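Local coordinates for protein RNA polymerase sigma factor (Bartonella quintana, PDB 5UXX) that probably serves as an ECF-type sigma factor, directing RNA polymerase to promoter DNA to start transcription, at residues A[61-64]-A[65-69]. Residues are numbered along the deposited sequence; the frame is centred on the assembly and turned at random.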
loop_
_atom_site.group_PDB
_atom_site.type_symbol
_atom_site.label_atom_id
_atom_site.label_comp_id
_atom_site.label_asym_id
_atom_site.label_seq_id
_atom_site.Cartn_x
_atom_site.Cartn_y
_atom_site.Cartn_z
ATOM N N LEU A 61 6.692 -8.613 -1.921
ATOM C CA LEU A 61 5.238 -8.722 -1.932
ATOM C C LEU A 61 4.579 -7.415 -2.364
ATOM O O LEU A 61 3.626 -7.421 -3.144
ATOM C CB LEU A 61 4.728 -9.136 -0.550
ATOM C CG LEU A 61 5.073 -10.564 -0.124
ATOM C CD1 LEU A 61 4.736 -10.793 1.339
ATOM C CD2 LEU A 61 4.347 -11.567 -1.002
ATOM N N PHE A 62 5.090 -6.299 -1.851
ATOM C CA PHE A 62 4.562 -4.983 -2.190
ATOM C C PHE A 62 4.743 -4.676 -3.673
ATOM O O PHE A 62 3.903 -4.020 -4.286
ATOM C CB PHE A 62 5.234 -3.897 -1.346
ATOM C CG PHE A 62 4.586 -3.675 -0.005
ATOM C CD1 PHE A 62 4.295 -4.740 0.831
ATOM C CD2 PHE A 62 4.274 -2.393 0.419
ATOM C CE1 PHE A 62 3.701 -4.533 2.063
ATOM C CE2 PHE A 62 3.681 -2.179 1.652
ATOM C CZ PHE A 62 3.394 -3.250 2.473
ATOM N N THR A 63 5.846 -5.156 -4.241
ATOM C CA THR A 63 6.127 -4.971 -5.660
ATOM C C THR A 63 5.068 -5.649 -6.525
ATOM O O THR A 63 4.610 -5.086 -7.520
ATOM C CB THR A 63 7.517 -5.522 -6.035
ATOM O OG1 THR A 63 8.515 -4.902 -5.216
ATOM C CG2 THR A 63 7.825 -5.246 -7.501
ATOM N N ILE A 64 4.682 -6.861 -6.138
ATOM C CA ILE A 64 3.656 -7.603 -6.862
ATOM C C ILE A 64 2.313 -6.877 -6.819
ATOM O O ILE A 64 1.643 -6.738 -7.844
ATOM C CB ILE A 64 3.483 -9.024 -6.292
ATOM C CG1 ILE A 64 4.765 -9.836 -6.494
ATOM C CG2 ILE A 64 2.300 -9.725 -6.945
ATOM C CD1 ILE A 64 4.723 -11.212 -5.864
ATOM N N LEU A 65 1.934 -6.403 -5.637
ATOM C CA LEU A 65 0.671 -5.691 -5.467
ATOM C C LEU A 65 0.681 -4.370 -6.228
ATOM O O LEU A 65 -0.293 -4.028 -6.899
ATOM C CB LEU A 65 0.380 -5.446 -3.982
ATOM C CG LEU A 65 -1.028 -4.952 -3.628
ATOM C CD1 LEU A 65 -1.492 -5.553 -2.312
ATOM C CD2 LEU A 65 -1.085 -3.432 -3.558
ATOM N N ARG A 66 1.779 -3.629 -6.109
ATOM C CA ARG A 66 1.931 -2.360 -6.813
ATOM C C ARG A 66 1.766 -2.516 -8.321
ATOM O O ARG A 66 1.043 -1.751 -8.959
ATOM C CB ARG A 66 3.300 -1.743 -6.514
ATOM C CG ARG A 66 3.735 -0.730 -7.558
ATOM C CD ARG A 66 5.244 -0.632 -7.671
ATOM N NE ARG A 66 5.644 -0.065 -8.957
ATOM C CZ ARG A 66 5.769 1.236 -9.199
ATOM N NH1 ARG A 66 5.529 2.117 -8.240
ATOM N NH2 ARG A 66 6.137 1.656 -10.401
ATOM N N ASN A 67 2.424 -3.525 -8.883
ATOM C CA ASN A 67 2.414 -3.724 -10.325
ATOM C C ASN A 67 1.061 -4.216 -10.816
ATOM O O ASN A 67 0.619 -3.857 -11.906
ATOM C CB ASN A 67 3.514 -4.706 -10.737
ATOM C CG ASN A 67 4.898 -4.092 -10.661
ATOM O OD1 ASN A 67 5.064 -2.883 -10.830
ATOM N ND2 ASN A 67 5.902 -4.923 -10.406
ATOM N N GLU A 68 0.405 -5.037 -10.003
ATOM C CA GLU A 68 -0.931 -5.511 -10.329
ATOM C C GLU A 68 -1.927 -4.361 -10.282
ATOM O O GLU A 68 -2.845 -4.292 -11.097
ATOM C CB GLU A 68 -1.358 -6.630 -9.374
ATOM C CG GLU A 68 -2.795 -7.098 -9.560
ATOM C CD GLU A 68 -3.049 -7.715 -10.926
ATOM O OE1 GLU A 68 -2.078 -8.133 -11.590
ATOM O OE2 GLU A 68 -4.228 -7.780 -11.336
ATOM N N PHE A 69 -1.728 -3.448 -9.336
ATOM C CA PHE A 69 -2.612 -2.298 -9.180
ATOM C C PHE A 69 -2.558 -1.371 -10.392
ATOM O O PHE A 69 -3.594 -0.974 -10.922
ATOM C CB PHE A 69 -2.259 -1.515 -7.914
ATOM C CG PHE A 69 -2.891 -0.154 -7.850
ATOM C CD1 PHE A 69 -4.246 -0.017 -7.592
ATOM C CD2 PHE A 69 -2.134 0.989 -8.049
ATOM C CE1 PHE A 69 -4.834 1.235 -7.533
ATOM C CE2 PHE A 69 -2.714 2.243 -7.991
ATOM C CZ PHE A 69 -4.066 2.366 -7.734
#
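Thr-63 and Asn-67, side by side and one turn apart, mark a local i to i+4 contact in the N-terminal half of helix 57-81, within sigma-70 region 2, and the two turns involved illustrate how an amphipathic alpha-helix divides its labour. Four consecutive backbone bonds join residues 61-64 to 65-69: Leu-65 N gives to Leu-61 O, Arg-66 N to Phe-62 O at 2.8 Å, Asn-67 N to Thr-63 O at 3.0 Å and Glu-68 N to Ile-64 O.

The polar face carries the side-chain contact. With chi1 at -56°, the methyl of Thr-63 stands anti to the backbone N and runs alongside the Asn-67 amide, CG2 lying 3.5 Å from ND2. The same torsion sets OG1 beside the backbone N, and this hydroxyl is hydrogen-bonded to the carbonyl O of Ala-59, one turn back. The Asn-67 amide also folds back over the preceding turn: ND2 comes within 3.2 Å of Thr-63 O, but at an angle too poor for a hydrogen bond. Its OD1 receives a weak bond from Arg-66 NE, 3.4 Å long. Beyond NE, the guanidinium forms a salt bridge through NH1 to Glu-119 in the region 4 range, and Ile-137 of helix 131-138 touches both Thr-63 and Arg-66.

The buried side is largely apolar. Leu-61 and Leu-65 both reach helices 7-26 and 33-46, whereas the ring of Phe-62 stacks on Phe-22 and meets Phe-129 edge-to-face.

The chemistry implies that main-chain bonds hold these turns together, with mainly van der Waals contact between their side chains. The Thr-63 hydroxyl is tied to its own helix, while Arg-66 and the buried side chains find stronger partners elsewhere; Phe-62, Thr-63 and Arg-66 reach across to the region 4 range.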